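Local coordinates for WipB (Legionella pneumophila, PDB 5NNY), which acts as a translocated serine/threonine phosphatase that targets the host lysosomal nutrient-sensing machinery, the chain here being its phosphatase domain, at residues A[8-13]-A[94-99]; A[228-233]-A[297-302]; A[271-276]-A[287-292]. One frame throughout, in Å; residues are numbered along the deposited sequence. Where two conformers were deposited one is given.

How the interactions relate
The centre of interaction 1 lies about 6 Å from the centre of the chain in space, where the loops after strands 6-8 and 90-93 bring together motifs that form the active centre in other calcineurin-like phosphoesterases. Interactions 2 and 3 are peripheral, their centres 29 Å and 23 Å from it and their nearest atoms about 13 Å and about 11 Å away, so neither touches interaction 1. Interaction 2 is at the opposite edge of the mixed sheet, since 6-8 and 301-306 are its outermost strands. Interaction 3 is nested in the chain loop that interaction 2 closes; their nearest atoms are about 10 Å apart, and helix 214-224 contributes partners to both.

Interaction 1 (A[8-13]-A[94-99])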
ATOM      1  N   MET A   8       7.120  -0.927  -8.751  1.00 24.38           N
ATOM      2  CA  MET A   8       6.402  -2.187  -8.745  1.00 19.87           C
ATOM      3  C   MET A   8       4.949  -1.961  -9.117  1.00 25.72           C
ATOM      4  O   MET A   8       4.323  -1.012  -8.641  1.00 24.62           O
ATOM      5  CB  MET A   8       6.462  -2.834  -7.362  1.00 16.39           C
ATOM      6  CG  MET A   8       7.854  -3.075  -6.868  1.00 29.93           C
ATOM      7  SD  MET A   8       7.799  -4.296  -5.565  1.00 28.79           S
ATOM      8  CE  MET A   8       9.548  -4.378  -5.151  1.00 26.50           C
ATOM      9  N   GLY A   9       4.411  -2.855  -9.940  1.00 21.10           N
ATOM     10  CA  GLY A   9       3.005  -2.826 -10.246  1.00 22.31           C
ATOM     11  C   GLY A   9       2.161  -3.230  -9.049  1.00 24.23           C
ATOM     12  O   GLY A   9       2.628  -3.344  -7.917  1.00 28.08           O
ATOM     13  N   ASP A  10       0.874  -3.431  -9.317  1.00 22.30           N
ATOM     14  CA  ASP A  10      -0.046  -3.845  -8.258  1.00 19.73           C
ATOM     15  C   ASP A  10       0.283  -5.272  -7.842  1.00 18.55           C
ATOM     16  O   ASP A  10       0.136  -6.206  -8.634  1.00 22.57           O
ATOM     17  CB  ASP A  10      -1.490  -3.722  -8.725  1.00 24.56           C
ATOM     18  CG  ASP A  10      -1.968  -2.281  -8.749  1.00 28.19           C
ATOM     19  OD1 ASP A  10      -1.769  -1.557  -7.746  1.00 23.60           O
ATOM     20  OD2 ASP A  10      -2.527  -1.863  -9.790  1.00 32.27           O
ATOM     21  N   LEU A  11       0.717  -5.442  -6.589  1.00 20.43           N
ATOM     22  CA  LEU A  11       1.147  -6.748  -6.100  1.00 21.07           C
ATOM     23  C   LEU A  11      -0.004  -7.675  -5.754  1.00 18.40           C
ATOM     24  O   LEU A  11       0.204  -8.899  -5.696  1.00 19.90           O
ATOM     25  CB  LEU A  11       2.038  -6.577  -4.866  1.00 19.68           C
ATOM     26  CG  LEU A  11       3.369  -5.881  -5.153  1.00 16.72           C
ATOM     27  CD1 LEU A  11       3.989  -5.396  -3.858  1.00 24.56           C
ATOM     28  CD2 LEU A  11       4.308  -6.847  -5.885  1.00 18.25           C
ATOM     29  N   HIS A  12      -1.192  -7.125  -5.496  1.00 18.58           N
ATOM     30  CA  HIS A  12      -2.340  -7.904  -5.014  1.00 18.85           C
ATOM     31  C   HIS A  12      -1.962  -8.772  -3.812  1.00 18.24           C
ATOM     32  O   HIS A  12      -2.353  -9.937  -3.702  1.00 17.49           O
ATOM     33  CB  HIS A  12      -2.934  -8.737  -6.145  1.00 25.41           C
ATOM     34  CG  HIS A  12      -3.348  -7.899  -7.313  1.00 22.79           C
ATOM     35  ND1 HIS A  12      -4.281  -6.893  -7.196  1.00 22.62           N
ATOM     36  CD2 HIS A  12      -2.920  -7.873  -8.595  1.00 26.82           C
ATOM     37  CE1 HIS A  12      -4.426  -6.295  -8.367  1.00 32.61           C
ATOM     38  NE2 HIS A  12      -3.605  -6.866  -9.230  1.00 26.07           N
ATOM     39  N   ALA A  13      -1.175  -8.190  -2.915  1.00 18.21           N
ATOM     40  CA  ALA A  13      -0.762  -8.827  -1.662  1.00 21.15           C
ATOM     41  C   ALA A  13      -0.017 -10.138  -1.884  1.00 21.61           C
ATOM     42  O   ALA A  13      -0.047 -11.026  -1.033  1.00 20.60           O
ATOM     43  CB  ALA A  13      -1.965  -9.050  -0.738  1.00 19.27           C
ATOM     44  N   ILE A  94       3.335   0.873  -6.412  1.00 21.28           N
ATOM     45  CA  ILE A  94       2.164   1.554  -6.958  1.00 19.90           C
ATOM     46  C   ILE A  94       0.891   1.149  -6.209  1.00 19.21           C
ATOM     47  O   ILE A  94      -0.145   1.818  -6.328  1.00 20.54           O
ATOM     48  CB  ILE A  94       2.094   1.292  -8.481  1.00 32.41           C
ATOM     49  CG1 ILE A  94       1.642   2.537  -9.231  1.00 36.75           C
ATOM     50  CG2 ILE A  94       1.209   0.103  -8.809  1.00 31.95           C
ATOM     51  CD1 ILE A  94       2.776   3.484  -9.565  1.00 40.90           C
ATOM     52  N   GLY A  95       0.947   0.081  -5.417  1.00 23.40           N
ATOM     53  CA  GLY A  95      -0.073  -0.160  -4.425  1.00 20.84           C
ATOM     54  C   GLY A  95      -0.528  -1.608  -4.414  1.00 18.89           C
ATOM     55  O   GLY A  95       0.136  -2.510  -4.932  1.00 25.52           O
ATOM     56  N   ASP A  96      -1.696  -1.796  -3.802  1.00 16.58           N
ATOM     57  CA  ASP A  96      -2.318  -3.107  -3.637  1.00 20.66           C
ATOM     58  C   ASP A  96      -1.358  -4.094  -2.978  1.00 17.03           C
ATOM     59  O   ASP A  96      -1.406  -5.295  -3.235  1.00 20.00           O
ATOM     60  CB  ASP A  96      -2.822  -3.652  -4.970  1.00 25.43           C
ATOM     61  CG  ASP A  96      -3.989  -2.854  -5.528  1.00 24.49           C
ATOM     62  OD1 ASP A  96      -4.423  -1.886  -4.886  1.00 25.27           O
ATOM     63  OD2 ASP A  96      -4.465  -3.202  -6.622  1.00 26.39           O
ATOM     64  N   GLU A  97      -0.477  -3.579  -2.114  1.00 16.84           N
ATOM     65  CA  GLU A  97       0.445  -4.452  -1.395  1.00 18.44           C
ATOM     66  C   GLU A  97      -0.215  -5.137  -0.194  1.00 15.58           C
ATOM     67  O   GLU A  97       0.336  -6.130   0.326  1.00 15.28           O
ATOM     68  CB  GLU A  97       1.690  -3.647  -0.987  1.00 21.26           C
ATOM     69  CG  GLU A  97       1.515  -2.675   0.181  1.00 22.10           C
ATOM     70  CD  GLU A  97       0.526  -1.554  -0.073  1.00 22.95           C
ATOM     71  OE1 GLU A  97      -0.180  -1.155   0.877  1.00 20.96           O
ATOM     72  OE2 GLU A  97       0.431  -1.068  -1.229  1.00 21.86           O
ATOM     73  N   LEU A  98      -1.397  -4.659   0.215  1.00 16.82           N
ATOM     74  CA  LEU A  98      -2.166  -5.222   1.325  1.00 24.95           C
ATOM     75  C   LEU A  98      -3.645  -5.284   0.946  1.00 20.07           C
ATOM     76  O   LEU A  98      -4.085  -4.631  -0.001  1.00 18.53           O
ATOM     77  CB  LEU A  98      -1.990  -4.380   2.600  1.00 22.45           C
ATOM     78  CG  LEU A  98      -0.601  -4.216   3.216  1.00 18.79           C
ATOM     79  CD1 LEU A  98      -0.627  -3.157   4.335  1.00 22.34           C
ATOM     80  CD2 LEU A  98      -0.083  -5.552   3.768  1.00 18.84           C
ATOM     81  N   VAL A  99      -4.418  -6.076   1.708  1.00 21.56           N
ATOM     82  CA  VAL A  99      -5.880  -6.183   1.573  1.00 20.78           C
ATOM     83  C   VAL A  99      -6.272  -6.560   0.150  1.00 21.58           C
ATOM     84  O   VAL A  99      -6.928  -5.776  -0.553  1.00 26.21           O
ATOM     85  CB  VAL A  99      -6.590  -4.875   1.988  1.00 19.11           C
ATOM     86  CG1 VAL A  99      -8.124  -5.104   2.179  1.00 20.77           C
ATOM     87  CG2 VAL A  99      -5.989  -4.328   3.267  1.00 19.52           C
TER
HETATM   88  O   HOH W   1       2.943  -2.176  -5.515  1.00 23.53           O
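D10 and D96 bring their carboxylates together where two signature loops of the calcineurin-like phosphoesterase fold meet: the G-D-x-H motif of G9-H12 and, from G95, G-D-x-x-V-D-R-G, a version of the GD...DRG signature. The two groups stack, their planes 24° apart, with D10 OD1 3.4 Å from D96 OD2. Both atoms are acceptors and neither satisfies the other, as suits a site that holds metal ions in relatives. H12 lies alongside D96, its ND1 hydrogen-bonded to D100, the next aspartate of the second motif.

Backbone pairing and outside side chains share the polar work: H209 ND1 donates to I94 O, and D96 N bonds weakly to S127 OG. I94 N donates to M8 O (3.1 Å), continuing the parallel strand pairing, and L11 N reaches G95 O only weakly, at 3.4 Å. Water 1 donates to G9 O (2.7 Å) and accepts from G95 N (3.0 Å). G95 must be glycine, because at its backbone angles a CB would press on I94 O. L11 CD1 packs against E97 CB, and E97, bent at chi2 (-63°), bonds through OE1 to Y186 OH. D96 O is taken by A13 N at 2.9 Å, with 144° at the hydrogen.

Interaction 2 (A[228-233]-A[297-302])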
ATOM      1  N   TYR A 228      -0.838  25.675  -4.516  1.00 29.66           N
ATOM      2  CA  TYR A 228      -0.619  24.923  -5.743  1.00 24.17           C
ATOM      3  C   TYR A 228       0.176  25.795  -6.707  1.00 28.60           C
ATOM      4  O   TYR A 228      -0.240  26.914  -7.020  1.00 30.68           O
ATOM      5  CB  TYR A 228      -1.936  24.495  -6.395  1.00 28.49           C
ATOM      6  CG  TYR A 228      -1.723  23.791  -7.726  1.00 26.49           C
ATOM      7  CD1 TYR A 228      -1.386  22.439  -7.769  1.00 25.64           C
ATOM      8  CD2 TYR A 228      -1.838  24.485  -8.941  1.00 22.84           C
ATOM      9  CE1 TYR A 228      -1.185  21.790  -8.974  1.00 24.85           C
ATOM     10  CE2 TYR A 228      -1.645  23.837 -10.154  1.00 23.04           C
ATOM     11  CZ  TYR A 228      -1.304  22.491 -10.162  1.00 30.32           C
ATOM     12  OH  TYR A 228      -1.092  21.836 -11.364  1.00 26.76           O
ATOM     13  N   SER A 229       1.306  25.281  -7.183  1.00 22.69           N
ATOM     14  CA  SER A 229       2.095  25.976  -8.194  1.00 25.02           C
ATOM     15  C   SER A 229       2.514  24.988  -9.267  1.00 26.57           C
ATOM     16  O   SER A 229       3.022  23.908  -8.953  1.00 25.87           O
ATOM     17  CB  SER A 229       3.332  26.659  -7.592  1.00 37.89           C
ATOM     18  OG  SER A 229       4.177  27.187  -8.615  1.00 41.76           O
ATOM     19  N   GLU A 230       2.295  25.364 -10.533  1.00 23.95           N
ATOM     20  CA  GLU A 230       2.708  24.564 -11.678  1.00 26.36           C
ATOM     21  C   GLU A 230       3.574  25.381 -12.628  1.00 27.94           C
ATOM     22  O   GLU A 230       3.522  25.183 -13.846  1.00 27.15           O
ATOM     23  CB  GLU A 230       1.500  24.001 -12.425  1.00 33.05           C
ATOM     24  CG  GLU A 230       0.520  25.074 -12.888  1.00 38.14           C
ATOM     25  CD  GLU A 230      -0.580  24.508 -13.762  1.00 41.69           C
ATOM     26  OE1 GLU A 230      -1.148  25.275 -14.572  1.00 37.41           O
ATOM     27  OE2 GLU A 230      -0.867  23.292 -13.645  1.00 36.94           O
ATOM     28  N   GLU A 231       4.363  26.315 -12.088  1.00 25.35           N
ATOM     29  CA  GLU A 231       5.126  27.200 -12.954  1.00 26.43           C
ATOM     30  C   GLU A 231       6.303  26.497 -13.613  1.00 23.14           C
ATOM     31  O   GLU A 231       6.876  27.047 -14.562  1.00 26.60           O
ATOM     32  CB  GLU A 231       5.599  28.421 -12.162  1.00 36.47           C
ATOM     33  CG  GLU A 231       4.467  29.377 -11.821  1.00 39.10           C
ATOM     34  CD  GLU A 231       3.572  29.651 -13.020  1.00 48.71           C
ATOM     35  OE1 GLU A 231       4.062  30.268 -13.993  1.00 46.01           O
ATOM     36  OE2 GLU A 231       2.389  29.227 -13.001  1.00 48.59           O
ATOM     37  N   SER A 232       6.654  25.305 -13.143  1.00 19.67           N
ATOM     38  CA  SER A 232       7.770  24.520 -13.658  1.00 20.66           C
ATOM     39  C   SER A 232       7.645  23.125 -13.068  1.00 23.22           C
ATOM     40  O   SER A 232       6.852  22.895 -12.148  1.00 23.25           O
ATOM     41  CB  SER A 232       9.120  25.138 -13.296  1.00 26.52           C
ATOM     42  OG  SER A 232       9.369  25.056 -11.899  1.00 24.45           O
ATOM     43  N   ALA A 233       8.444  22.193 -13.599  1.00 22.47           N
ATOM     44  CA  ALA A 233       8.488  20.849 -13.018  1.00 22.03           C
ATOM     45  C   ALA A 233       8.965  20.888 -11.571  1.00 21.71           C
ATOM     46  O   ALA A 233       8.424  20.175 -10.713  1.00 24.34           O
ATOM     47  CB  ALA A 233       9.405  19.938 -13.839  1.00 17.96           C
ATOM     48  N   SER A 297       0.896  20.536 -19.500  1.00 23.07           N
ATOM     49  CA  SER A 297       1.125  21.930 -19.147  1.00 22.39           C
ATOM     50  C   SER A 297       2.096  22.542 -20.145  1.00 24.22           C
ATOM     51  O   SER A 297       3.042  21.887 -20.589  1.00 23.76           O
ATOM     52  CB  SER A 297       1.698  22.093 -17.751  1.00 22.82           C
ATOM     53  OG  SER A 297       1.860  23.477 -17.470  1.00 28.21           O
ATOM     54  N   LYS A 298       1.879  23.816 -20.475  1.00 25.60           N
ATOM     55  CA  LYS A 298       2.847  24.465 -21.349  1.00 25.11           C
ATOM     56  C   LYS A 298       4.133  24.804 -20.620  1.00 23.98           C
ATOM     57  O   LYS A 298       5.153  25.056 -21.274  1.00 25.38           O
ATOM     58  CB  LYS A 298       2.241  25.716 -21.989  1.00 36.16           C
ATOM     59  CG  LYS A 298       2.028  26.899 -21.074  1.00 36.67           C
ATOM     60  CD  LYS A 298       1.306  28.006 -21.836  1.00 42.47           C
ATOM     61  CE  LYS A 298       1.109  29.241 -20.984  1.00 49.21           C
ATOM     62  NZ  LYS A 298       0.306  28.933 -19.767  1.00 55.84           N
ATOM     63  N   LYS A 299       4.132  24.729 -19.285  1.00 29.39           N
ATOM     64  CA  LYS A 299       5.265  25.204 -18.506  1.00 30.11           C
ATOM     65  C   LYS A 299       6.278  24.118 -18.163  1.00 26.69           C
ATOM     66  O   LYS A 299       7.319  24.439 -17.592  1.00 23.79           O
ATOM     67  CB  LYS A 299       4.758  25.866 -17.224  1.00 37.15           C
ATOM     68  CG  LYS A 299       3.487  26.679 -17.458  1.00 38.92           C
ATOM     69  CD  LYS A 299       2.992  27.354 -16.192  1.00 51.89           C
ATOM     70  CE  LYS A 299       1.547  27.826 -16.353  1.00 51.60           C
ATOM     71  NZ  LYS A 299       1.068  28.575 -15.156  1.00 56.07           N
ATOM     72  N   PHE A 300       6.016  22.861 -18.499  1.00 22.53           N
ATOM     73  CA  PHE A 300       6.968  21.781 -18.257  1.00 19.60           C
ATOM     74  C   PHE A 300       6.453  20.535 -18.966  1.00 19.60           C
ATOM     75  O   PHE A 300       5.306  20.485 -19.419  1.00 22.61           O
ATOM     76  CB  PHE A 300       7.156  21.511 -16.759  1.00 20.90           C
ATOM     77  CG  PHE A 300       5.860  21.272 -16.031  1.00 21.79           C
ATOM     78  CD1 PHE A 300       5.325  19.996 -15.948  1.00 23.95           C
ATOM     79  CD2 PHE A 300       5.155  22.329 -15.473  1.00 19.42           C
ATOM     80  CE1 PHE A 300       4.114  19.784 -15.332  1.00 24.88           C
ATOM     81  CE2 PHE A 300       3.950  22.119 -14.832  1.00 23.29           C
ATOM     82  CZ  PHE A 300       3.426  20.840 -14.762  1.00 29.98           C
ATOM     83  N   LYS A 301       7.322  19.533 -19.059  1.00 20.44           N
ATOM     84  CA  LYS A 301       6.960  18.210 -19.553  1.00 21.85           C
ATOM     85  C   LYS A 301       6.596  17.319 -18.374  1.00 20.92           C
ATOM     86  O   LYS A 301       7.246  17.375 -17.331  1.00 21.56           O
ATOM     87  CB  LYS A 301       8.112  17.575 -20.329  1.00 27.61           C
ATOM     88  CG  LYS A 301       8.455  18.328 -21.601  1.00 31.31           C
ATOM     89  CD  LYS A 301       9.733  17.835 -22.236  1.00 38.03           C
ATOM     90  CE  LYS A 301      10.049  18.694 -23.451  1.00 40.33           C
ATOM     91  NZ  LYS A 301      11.415  18.476 -23.995  1.00 46.98           N
ATOM     92  N   ILE A 302       5.567  16.495 -18.546  1.00 18.12           N
ATOM     93  CA  ILE A 302       5.128  15.590 -17.485  1.00 16.61           C
ATOM     94  C   ILE A 302       4.729  14.263 -18.115  1.00 23.08           C
ATOM     95  O   ILE A 302       4.126  14.228 -19.195  1.00 27.12           O
ATOM     96  CB  ILE A 302       3.974  16.202 -16.656  1.00 20.64           C
ATOM     97  CG1 ILE A 302       3.513  15.257 -15.531  1.00 20.74           C
ATOM     98  CG2 ILE A 302       2.805  16.570 -17.537  1.00 21.72           C
ATOM     99  CD1 ILE A 302       2.782  15.975 -14.441  1.00 22.34           C
TER
HETATM  100  O   HOH W   2       9.052  26.850 -16.567  1.00 37.49           O
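K299 reaches across to E231, its NZ 2.6 Å from OE2 in a salt bridge on the syn side of the carboxylate, 23° out of its plane. Lysine suits the place: its chain, extended beyond CG, passes the E230 backbone, with CD 3.2 Å from E230 O. The same carbonyl lies in plane at the edge of the F300 ring, E230 O standing 3.2 Å from CE2. F300 CB packs against A233 CB (4.0 Å), alanine being small enough for this, while the ring lies by A233 N and S232 C. Water 2 donates to both E231 O and K299 O.

Farther out, Y228 OH donates to E230 OE2 (2.7 Å) on the anti side of that carboxylate. S297 accepts from K299 N at OG (3.2 Å), an ST turn leading into K299, while its CB lies over one face of the F300 ring. The N202 amide ties the two segments together, bonding to A233 N and to K299 O.

S232 is the N-cap of helix 233-253, its OG accepting from D235 N, and F300 touches L236 of that helix. Y228 packs on helix 214-224, and K301 starts the edge strand 301-306 beside strand 203-208.

Interaction 3 (A[271-276]-A[287-292]); sequences GEHLNS and GREYGD
E289 stands its carboxylate steeply over one face of the H273 ring, with CD above the ring centre and the two planes 69° apart. OE2 comes within 2.8 Å of H273 NE2, but from above the ring, whereas an N-H would point outward in the ring plane, so no hydrogen bond forms; if the imidazole is protonated, charge attraction may still help. E289 is placed there by a chi1 of 179°, CG opposite its backbone N, and by a chain extended beyond CG. Water 3 lies in plane at the ring's edge.

One face of the R288 guanidinium carries G271 CA, 3.6 Å from NE. NE donates to G268 O, and the aliphatic part of the side chain crosses L274, whose CD1 is 4.0 Å from R288 CG. The Y290 ring instead meets carbonyls at its edge, CD1 3.3 Å from L274 O and CE1 3.5 Å from S276 O.

Two direct hydrogen bonds join the segments, one between backbones and one to the N275 side chain. L274 N donates to E289 O (3.0 Å) in the carbonyl plane. N275 OD1 takes a nearly straight bond from G291 N (2.7 Å, 178°), a role suited to a short amide, although the donor is tilted out of the amide plane. Water 3 accepts from E289 N and donates weakly to E272 O.

The loops lead into and out of helix 280-286. G271, in a Schellman motif, ends helix 262-270, where a CB would jam against the preceding carbonyl O, and G287 ends helix 280-286 in the same way, with the positive phi that glycine tolerates. L274 and Y290 pack onto helix 280-286 at A283, while helix 214-224 holds the outgoing loop, H216 bonding to R288 O and N215 to Y290 O.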
ATOM      1  N   GLY A 271     -17.585   3.563 -10.202  1.00 47.13           N
ATOM      2  CA  GLY A 271     -17.047   4.174 -11.394  1.00 39.92           C
ATOM      3  C   GLY A 271     -17.502   5.587 -11.659  1.00 17.57           C
ATOM      4  O   GLY A 271     -17.185   6.129 -12.727  1.00 21.44           O
ATOM      5  N   GLU A 272     -18.206   6.210 -10.718  1.00 18.82           N
ATOM      6  CA  GLU A 272     -18.828   7.508 -10.908  1.00 17.35           C
ATOM      7  C   GLU A 272     -17.804   8.630 -10.854  1.00 23.74           C
ATOM      8  O   GLU A 272     -16.658   8.438 -10.454  1.00 22.68           O
ATOM      9  CB  GLU A 272     -19.888   7.756  -9.838  1.00 18.01           C
ATOM     10  CG  GLU A 272     -20.972   6.734  -9.861  1.00 18.21           C
ATOM     11  CD  GLU A 272     -22.026   6.987  -8.828  1.00 24.69           C
ATOM     12  OE1 GLU A 272     -22.125   8.127  -8.327  1.00 25.00           O
ATOM     13  OE2 GLU A 272     -22.745   6.025  -8.520  1.00 24.07           O
ATOM     14  N   HIS A 273     -18.252   9.811 -11.281  1.00 24.59           N
ATOM     15  CA  HIS A 273     -17.524  11.057 -11.070  1.00 24.47           C
ATOM     16  C   HIS A 273     -17.444  11.399  -9.587  1.00 18.88           C
ATOM     17  O   HIS A 273     -18.380  11.166  -8.819  1.00 22.46           O
ATOM     18  CB  HIS A 273     -18.210  12.217 -11.789  1.00 27.34           C
ATOM     19  CG  HIS A 273     -18.365  12.017 -13.262  1.00 29.80           C
ATOM     20  ND1 HIS A 273     -19.165  12.827 -14.038  1.00 35.63           N
ATOM     21  CD2 HIS A 273     -17.822  11.105 -14.102  1.00 33.41           C
ATOM     22  CE1 HIS A 273     -19.113  12.419 -15.293  1.00 34.53           C
ATOM     23  NE2 HIS A 273     -18.306  11.375 -15.358  1.00 35.26           N
ATOM     24  N   LEU A 274     -16.320  11.995  -9.190  1.00 20.19           N
ATOM     25  CA  LEU A 274     -16.130  12.497  -7.831  1.00 24.25           C
ATOM     26  C   LEU A 274     -15.662  13.949  -7.934  1.00 24.65           C
ATOM     27  O   LEU A 274     -14.511  14.267  -7.632  1.00 25.03           O
ATOM     28  CB  LEU A 274     -15.135  11.632  -7.062  1.00 20.70           C
ATOM     29  CG  LEU A 274     -15.588  10.180  -6.930  1.00 17.50           C
ATOM     30  CD1 LEU A 274     -14.480   9.331  -6.338  1.00 15.77           C
ATOM     31  CD2 LEU A 274     -16.861  10.081  -6.075  1.00 16.74           C
ATOM     32  N   ASN A 275     -16.575  14.828  -8.364  1.00 24.40           N
ATOM     33  CA  ASN A 275     -16.195  16.182  -8.762  1.00 27.44           C
ATOM     34  C   ASN A 275     -16.140  17.182  -7.611  1.00 35.81           C
ATOM     35  O   ASN A 275     -15.562  18.259  -7.787  1.00 36.34           O
ATOM     36  CB  ASN A 275     -17.165  16.706  -9.832  1.00 29.81           C
ATOM     37  CG  ASN A 275     -16.910  16.096 -11.195  1.00 30.46           C
ATOM     38  OD1 ASN A 275     -15.773  15.857 -11.572  1.00 31.14           O
ATOM     39  ND2 ASN A 275     -17.972  15.835 -11.936  1.00 22.18           N
ATOM     40  N   SER A 276     -16.727  16.856  -6.459  0.54 32.70           N
ATOM     41  CA  SER A 276     -16.750  17.782  -5.334  0.54 33.90           C
ATOM     42  C   SER A 276     -15.379  17.857  -4.676  0.54 31.25           C
ATOM     43  O   SER A 276     -14.663  16.858  -4.586  0.54 26.86           O
ATOM     44  CB  SER A 276     -17.810  17.348  -4.316  0.54 43.86           C
ATOM     45  OG  SER A 276     -18.095  18.385  -3.398  0.54 54.57           O
ATOM     46  N   GLY A 287      -9.023   6.995  -9.206  1.00 19.53           N
ATOM     47  CA  GLY A 287      -8.748   7.383 -10.587  1.00 19.24           C
ATOM     48  C   GLY A 287      -9.975   7.877 -11.323  1.00 23.55           C
ATOM     49  O   GLY A 287     -10.103   7.651 -12.536  1.00 22.09           O
ATOM     50  N   ARG A 288     -10.884   8.553 -10.618  1.00 18.84           N
ATOM     51  CA  ARG A 288     -12.156   9.001 -11.178  1.00 23.15           C
ATOM     52  C   ARG A 288     -12.120  10.478 -11.545  1.00 21.63           C
ATOM     53  O   ARG A 288     -11.258  11.233 -11.092  1.00 20.77           O
ATOM     54  CB  ARG A 288     -13.306   8.771 -10.189  1.00 24.02           C
ATOM     55  CG  ARG A 288     -13.412   7.350  -9.684  1.00 20.95           C
ATOM     56  CD  ARG A 288     -13.511   6.375 -10.855  1.00 19.41           C
ATOM     57  NE  ARG A 288     -13.734   5.017 -10.367  1.00 20.63           N
ATOM     58  CZ  ARG A 288     -13.480   3.917 -11.062  1.00 19.70           C
ATOM     59  NH1 ARG A 288     -12.991   4.008 -12.290  1.00 22.21           N
ATOM     60  NH2 ARG A 288     -13.715   2.724 -10.527  1.00 21.90           N
ATOM     61  N   GLU A 289     -13.118  10.894 -12.325  1.00 20.44           N
ATOM     62  CA  GLU A 289     -13.162  12.256 -12.835  1.00 20.02           C
ATOM     63  C   GLU A 289     -13.213  13.277 -11.711  1.00 24.10           C
ATOM     64  O   GLU A 289     -14.032  13.183 -10.797  1.00 25.23           O
ATOM     65  CB  GLU A 289     -14.368  12.442 -13.765  1.00 22.67           C
ATOM     66  CG  GLU A 289     -14.481  13.873 -14.316  1.00 33.08           C
ATOM     67  CD  GLU A 289     -15.307  13.976 -15.610  1.00 47.08           C
ATOM     68  OE1 GLU A 289     -15.142  14.979 -16.335  1.00 55.74           O
ATOM     69  OE2 GLU A 289     -16.104  13.064 -15.913  1.00 48.95           O
ATOM     70  N   TYR A 290     -12.332  14.273 -11.790  1.00 23.42           N
ATOM     71  CA  TYR A 290     -12.306  15.381 -10.845  1.00 19.46           C
ATOM     72  C   TYR A 290     -12.254  16.666 -11.678  1.00 25.30           C
ATOM     73  O   TYR A 290     -11.211  17.302 -11.825  1.00 25.98           O
ATOM     74  CB  TYR A 290     -11.116  15.260  -9.858  1.00 18.64           C
ATOM     75  CG  TYR A 290     -11.103  16.355  -8.822  1.00 21.10           C
ATOM     76  CD1 TYR A 290     -11.986  16.323  -7.754  1.00 30.92           C
ATOM     77  CD2 TYR A 290     -10.250  17.446  -8.938  1.00 22.87           C
ATOM     78  CE1 TYR A 290     -12.010  17.331  -6.825  1.00 34.63           C
ATOM     79  CE2 TYR A 290     -10.269  18.457  -8.011  1.00 20.12           C
ATOM     80  CZ  TYR A 290     -11.142  18.390  -6.953  1.00 32.74           C
ATOM     81  OH  TYR A 290     -11.153  19.398  -6.024  1.00 37.91           O
ATOM     82  N   GLY A 291     -13.399  17.038 -12.249  1.00 24.47           N
ATOM     83  CA  GLY A 291     -13.374  18.066 -13.264  1.00 27.78           C
ATOM     84  C   GLY A 291     -12.670  17.578 -14.516  1.00 27.93           C
ATOM     85  O   GLY A 291     -12.418  16.383 -14.709  1.00 29.93           O
ATOM     86  N   ASP A 292     -12.353  18.535 -15.393  1.00 29.90           N
ATOM     87  CA  ASP A 292     -11.710  18.204 -16.657  1.00 31.45           C
ATOM     88  C   ASP A 292     -10.312  17.637 -16.423  1.00 22.76           C
ATOM     89  O   ASP A 292      -9.495  18.229 -15.711  1.00 30.48           O
ATOM     90  CB  ASP A 292     -11.635  19.439 -17.557  1.00 29.48           C
ATOM     91  CG  ASP A 292     -12.987  19.849 -18.111  1.00 41.71           C
ATOM     92  OD1 ASP A 292     -13.887  18.993 -18.213  1.00 42.22           O
ATOM     93  OD2 ASP A 292     -13.142  21.044 -18.450  1.00 46.77           O
TER
HETATM   94  O   HOH W   3     -15.266   8.858 -13.058  1.00 26.01           O